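Long-range contact in putative retaining b-glycosidase (Saccharophagus degradans, PDB 5A95), which probably hydrolyses mixed-linkage beta-glucans as a retaining glycoside hydrolase of family 5, subfamily 26: residues R165-Q176 with S211-D220. The protein carries 1 engineered substitution. Residues are numbered along the deposited sequence; the frame is centred on the assembly and turned at random.
Sequences RDFWRRITFRYQ and SLIDMIYASD. Unlike the reference sequence in segment 165-176: Gln176 (reference Lys). With NA (sodium ion), chain L.
Arg165 holds Ser211 by a two-pronged grip on one atom: NH1 and NH2 both donate end-on to Ser211 OG, at 2.8 Å and 3.0 Å, with the hydroxyl oxygen lying in the guanidinium plane. The arginine chain runs extended from CG to NE, which carries its charged end across to helix 202-219. On the way it crosses Met215 at about a right angle; NH1 adds a weak bond to Met215 SD at 3.5 Å, and CG rests on Leu212 CD2. An alanine in its place would probably leave Ser211 OG without either donor and open a gap beside the Met215 sulfur.

Further along, Met215 bends at chi3 (73°), bringing CE against Arg169 CB, while its backbone O binds a sodium ion together with Thr196 O of the second subunit. A water on that ion donates to Arg169 O and Ser219 OG, so the ion ties both helices to the neighbouring chain. Packing is tightest at Thr172, whose CG2 lies 3.4 Å from Ser219 CB; its OG1 turns back to bond Trp168 O at 2.7 Å. Ile216 packs against Trp168, CD1 4.1 Å from CB, the two side chains crossing at a slant. At the C-terminal ends, a second water bridges Thr172 O and Asp220 OD2, which also accepts from Asn177 N, while Asp220 OD1 is hydrogen-bonded to Thr222 OG1.

The segments 165-174 and 211-219 run nearly parallel, their axes 21° apart and 9.2 Å at closest approach, as adjacent outer helices of the (beta/alpha)8 barrel of family 5. Inward, Thr172 and Ile216 both pack on Tyr184 of strand 181-185, and Ile171 reaches helix 116-133; Ile213 lies against strand 224-227.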
loop_
_atom_site.group_PDB
_atom_site.type_symbol
_atom_site.label_atom_id
_atom_site.label_comp_id
_atom_site.label_asym_id
_atom_site.label_seq_id
_atom_site.Cartn_x
_atom_site.Cartn_y
_atom_site.Cartn_z
ATOM N N ARG A 165 7.515 3.763 7.843
ATOM C CA ARG A 165 8.860 3.177 7.767
ATOM C C ARG A 165 9.832 4.170 7.126
ATOM O O ARG A 165 10.960 4.328 7.593
ATOM C CB ARG A 165 8.849 1.905 6.921
ATOM C CG ARG A 165 8.215 0.690 7.545
ATOM C CD ARG A 165 8.445 -0.499 6.623
ATOM N NE ARG A 165 7.712 -1.672 7.020
ATOM C CZ ARG A 165 8.041 -2.469 8.019
ATOM N NH1 ARG A 165 9.183 -2.283 8.684
ATOM N NH2 ARG A 165 7.265 -3.499 8.322
ATOM N N ASP A 166 9.417 4.797 6.029
ATOM C CA ASP A 166 10.300 5.716 5.327
ATOM C C ASP A 166 10.646 6.945 6.154
ATOM O O ASP A 166 11.788 7.411 6.134
ATOM C CB ASP A 166 9.727 6.095 3.964
ATOM C CG ASP A 166 10.543 7.152 3.276
ATOM O OD1 ASP A 166 11.629 6.803 2.760
ATOM O OD2 ASP A 166 10.147 8.329 3.262
ATOM N N PHE A 167 9.661 7.474 6.870
ATOM C CA PHE A 167 9.919 8.540 7.814
ATOM C C PHE A 167 11.023 8.155 8.789
ATOM O O PHE A 167 12.022 8.870 8.939
ATOM C CB PHE A 167 8.634 8.970 8.533
ATOM C CG PHE A 167 8.842 9.943 9.656
ATOM C CD1 PHE A 167 9.020 11.284 9.403
ATOM C CD2 PHE A 167 8.890 9.503 10.982
ATOM C CE1 PHE A 167 9.236 12.164 10.437
ATOM C CE2 PHE A 167 9.098 10.389 12.021
ATOM C CZ PHE A 167 9.266 11.721 11.743
ATOM N N TRP A 168 10.862 6.998 9.422
ATOM C CA TRP A 168 11.842 6.598 10.415
ATOM C C TRP A 168 13.204 6.269 9.773
ATOM O O TRP A 168 14.253 6.557 10.371
ATOM C CB TRP A 168 11.312 5.468 11.304
ATOM C CG TRP A 168 10.274 5.971 12.257
ATOM C CD1 TRP A 168 8.956 5.608 12.311
ATOM C CD2 TRP A 168 10.444 7.008 13.239
ATOM N NE1 TRP A 168 8.320 6.327 13.279
ATOM C CE2 TRP A 168 9.203 7.197 13.871
ATOM C CE3 TRP A 168 11.542 7.800 13.636
ATOM C CZ2 TRP A 168 9.017 8.132 14.864
ATOM C CZ3 TRP A 168 11.340 8.733 14.612
ATOM C CH2 TRP A 168 10.099 8.886 15.219
ATOM N N ARG A 169 13.223 5.683 8.579
ATOM C CA ARG A 169 14.476 5.452 7.869
ATOM C C ARG A 169 15.213 6.768 7.636
ATOM O O ARG A 169 16.430 6.890 7.924
ATOM C CB ARG A 169 14.187 4.718 6.545
ATOM C CG ARG A 169 15.410 4.412 5.687
ATOM C CD ARG A 169 15.813 5.594 4.772
ATOM N NE ARG A 169 16.906 5.230 3.892
ATOM C CZ ARG A 169 16.760 4.575 2.747
ATOM N NH1 ARG A 169 15.568 4.227 2.326
ATOM N NH2 ARG A 169 17.822 4.276 2.006
ATOM N N ARG A 170 14.501 7.766 7.143
ATOM C CA ARG A 170 15.117 9.042 6.816
ATOM C C ARG A 170 15.628 9.760 8.063
ATOM O O ARG A 170 16.717 10.345 8.065
ATOM C CB ARG A 170 14.137 9.959 6.100
ATOM C CG ARG A 170 13.809 9.579 4.673
ATOM C CD ARG A 170 12.676 10.466 4.193
ATOM N NE ARG A 170 12.140 10.212 2.863
ATOM C CZ ARG A 170 12.577 10.799 1.752
ATOM N NH1 ARG A 170 13.605 11.609 1.751
ATOM N NH2 ARG A 170 11.963 10.553 0.621
ATOM N N ILE A 171 14.814 9.778 9.102
ATOM C CA ILE A 171 15.152 10.412 10.352
ATOM C C ILE A 171 16.384 9.766 10.965
ATOM O O ILE A 171 17.309 10.458 11.423
ATOM C CB ILE A 171 13.942 10.359 11.330
ATOM C CG1 ILE A 171 12.780 11.255 10.881
ATOM C CG2 ILE A 171 14.369 10.642 12.755
ATOM C CD1 ILE A 171 13.024 12.749 11.064
ATOM N N THR A 172 16.380 8.445 11.027
ATOM C CA THR A 172 17.445 7.757 11.705
ATOM C C THR A 172 18.770 7.956 11.007
ATOM O O THR A 172 19.805 8.144 11.643
ATOM C CB THR A 172 17.122 6.259 11.901
ATOM O OG1 THR A 172 15.849 6.108 12.548
ATOM C CG2 THR A 172 18.148 5.595 12.768
ATOM N N PHE A 173 18.745 7.932 9.678
ATOM C CA PHE A 173 19.952 8.221 8.910
ATOM C C PHE A 173 20.433 9.653 9.144
ATOM O O PHE A 173 21.598 9.901 9.430
ATOM C CB PHE A 173 19.696 8.014 7.423
ATOM C CG PHE A 173 20.856 8.377 6.526
ATOM C CD1 PHE A 173 21.960 7.566 6.416
ATOM C CD2 PHE A 173 20.809 9.524 5.772
ATOM C CE1 PHE A 173 22.992 7.905 5.565
ATOM C CE2 PHE A 173 21.845 9.880 4.938
ATOM C CZ PHE A 173 22.931 9.057 4.839
ATOM N N ARG A 174 19.539 10.613 9.035
ATOM C CA ARG A 174 19.941 11.994 9.115
ATOM C C ARG A 174 20.527 12.356 10.459
ATOM O O ARG A 174 21.469 13.149 10.519
ATOM C CB ARG A 174 18.789 12.943 8.802
ATOM C CG ARG A 174 19.217 14.382 8.538
ATOM C CD ARG A 174 18.034 15.200 8.072
ATOM N NE ARG A 174 18.315 16.555 7.640
ATOM C CZ ARG A 174 18.227 16.990 6.381
ATOM N NH1 ARG A 174 18.030 16.143 5.374
ATOM N NH2 ARG A 174 18.348 18.267 6.114
ATOM N N TYR A 175 19.972 11.817 11.529
ATOM C CA TYR A 175 20.366 12.220 12.875
ATOM C C TYR A 175 21.235 11.179 13.599
ATOM O O TYR A 175 21.336 11.185 14.818
ATOM C CB TYR A 175 19.155 12.668 13.702
ATOM C CG TYR A 175 18.441 13.799 13.013
ATOM C CD1 TYR A 175 19.093 15.021 12.788
ATOM C CD2 TYR A 175 17.150 13.640 12.514
ATOM C CE1 TYR A 175 18.476 16.036 12.090
ATOM C CE2 TYR A 175 16.539 14.650 11.813
ATOM C CZ TYR A 175 17.197 15.847 11.588
ATOM O OH TYR A 175 16.550 16.816 10.859
ATOM N N GLN A 176 21.934 10.342 12.830
ATOM C CA GLN A 176 22.831 9.380 13.443
ATOM C C GLN A 176 23.856 10.122 14.314
ATOM O O GLN A 176 24.415 11.129 13.887
ATOM C CB GLN A 176 23.555 8.563 12.380
ATOM C CG GLN A 176 24.335 7.415 12.970
ATOM C CD GLN A 176 25.076 6.576 11.944
ATOM O OE1 GLN A 176 24.893 6.724 10.741
ATOM N NE2 GLN A 176 25.879 5.661 12.432
ATOM N N SER A 211 9.293 -4.322 14.234
ATOM C CA SER A 211 9.795 -4.140 12.882
ATOM C C SER A 211 10.365 -2.749 12.671
ATOM O O SER A 211 11.431 -2.573 12.089
ATOM C CB SER A 211 8.672 -4.439 11.879
ATOM O OG SER A 211 9.121 -4.389 10.537
ATOM N N LEU A 212 9.653 -1.734 13.147
ATOM C CA LEU A 212 10.157 -0.376 13.082
ATOM C C LEU A 212 11.468 -0.237 13.896
ATOM O O LEU A 212 12.422 0.392 13.445
ATOM C CB LEU A 212 9.114 0.627 13.580
ATOM C CG LEU A 212 7.847 0.763 12.711
ATOM C CD1 LEU A 212 6.812 1.626 13.382
ATOM C CD2 LEU A 212 8.176 1.309 11.350
ATOM N N ILE A 213 11.481 -0.784 15.108
ATOM C CA ILE A 213 12.665 -0.735 15.962
ATOM C C ILE A 213 13.860 -1.380 15.263
ATOM O O ILE A 213 14.974 -0.855 15.319
ATOM C CB ILE A 213 12.380 -1.386 17.325
ATOM C CG1 ILE A 213 11.407 -0.496 18.125
ATOM C CG2 ILE A 213 13.679 -1.569 18.103
ATOM C CD1 ILE A 213 10.702 -1.236 19.229
ATOM N N ASP A 214 13.639 -2.513 14.607
ATOM C CA ASP A 214 14.769 -3.172 13.941
ATOM C C ASP A 214 15.374 -2.303 12.848
ATOM O O ASP A 214 16.586 -2.256 12.711
ATOM C CB ASP A 214 14.333 -4.536 13.399
ATOM C CG ASP A 214 14.127 -5.569 14.484
ATOM O OD1 ASP A 214 14.619 -5.361 15.612
ATOM O OD2 ASP A 214 13.462 -6.597 14.224
ATOM N N MET A 215 14.541 -1.636 12.049
ATOM C CA MET A 215 15.047 -0.728 11.027
ATOM C C MET A 215 15.838 0.418 11.623
ATOM O O MET A 215 16.865 0.820 11.102
ATOM C CB MET A 215 13.911 -0.057 10.227
ATOM C CG MET A 215 13.158 -0.886 9.250
ATOM S SD MET A 215 11.796 0.109 8.591
ATOM C CE MET A 215 12.726 1.230 7.525
ATOM N N ILE A 216 15.308 0.976 12.710
ATOM C CA ILE A 216 15.939 2.096 13.385
ATOM C C ILE A 216 17.293 1.674 13.979
ATOM O O ILE A 216 18.331 2.318 13.752
ATOM C CB ILE A 216 15.002 2.665 14.450
ATOM C CG1 ILE A 216 13.811 3.365 13.774
ATOM C CG2 ILE A 216 15.726 3.633 15.376
ATOM C CD1 ILE A 216 12.668 3.671 14.716
ATOM N N TYR A 217 17.282 0.578 14.739
ATOM C CA TYR A 217 18.503 0.106 15.402
ATOM C C TYR A 217 19.589 -0.301 14.427
ATOM O O TYR A 217 20.773 -0.164 14.756
ATOM C CB TYR A 217 18.170 -1.021 16.374
ATOM C CG TYR A 217 17.637 -0.591 17.729
ATOM C CD1 TYR A 217 17.559 0.748 18.130
ATOM C CD2 TYR A 217 17.243 -1.566 18.645
ATOM C CE1 TYR A 217 17.137 1.079 19.395
ATOM C CE2 TYR A 217 16.803 -1.232 19.909
ATOM C CZ TYR A 217 16.745 0.098 20.276
ATOM O OH TYR A 217 16.367 0.449 21.559
ATOM N N ALA A 218 19.202 -0.778 13.248
ATOM C CA ALA A 218 20.179 -1.118 12.221
ATOM C C ALA A 218 20.949 0.118 11.764
ATOM O O ALA A 218 22.051 -0.015 11.234
ATOM C CB ALA A 218 19.492 -1.781 11.020
ATOM N N SER A 219 20.318 1.288 11.887
ATOM C CA SER A 219 20.870 2.565 11.436
ATOM C C SER A 219 21.498 3.387 12.574
ATOM O O SER A 219 22.503 4.053 12.334
ATOM C CB SER A 219 19.737 3.316 10.741
ATOM O OG SER A 219 20.142 4.592 10.295
ATOM N N ASP A 220 20.936 3.333 13.788
ATOM C CA ASP A 220 21.480 4.046 14.950
ATOM C C ASP A 220 20.974 3.373 16.218
ATOM O O ASP A 220 19.836 3.550 16.627
ATOM C CB ASP A 220 21.052 5.501 14.902
ATOM C CG ASP A 220 21.708 6.365 15.970
ATOM O OD1 ASP A 220 22.374 5.830 16.882
ATOM O OD2 ASP A 220 21.522 7.591 15.913
HETATM NA NA NA L . 16.572 2.549 8.918
HETATM O O HOH W 1 18.121 4.734 8.315
HETATM O O HOH W 2 19.398 8.479 14.343
HETATM O O HOH W 3 22.476 5.897 9.624
#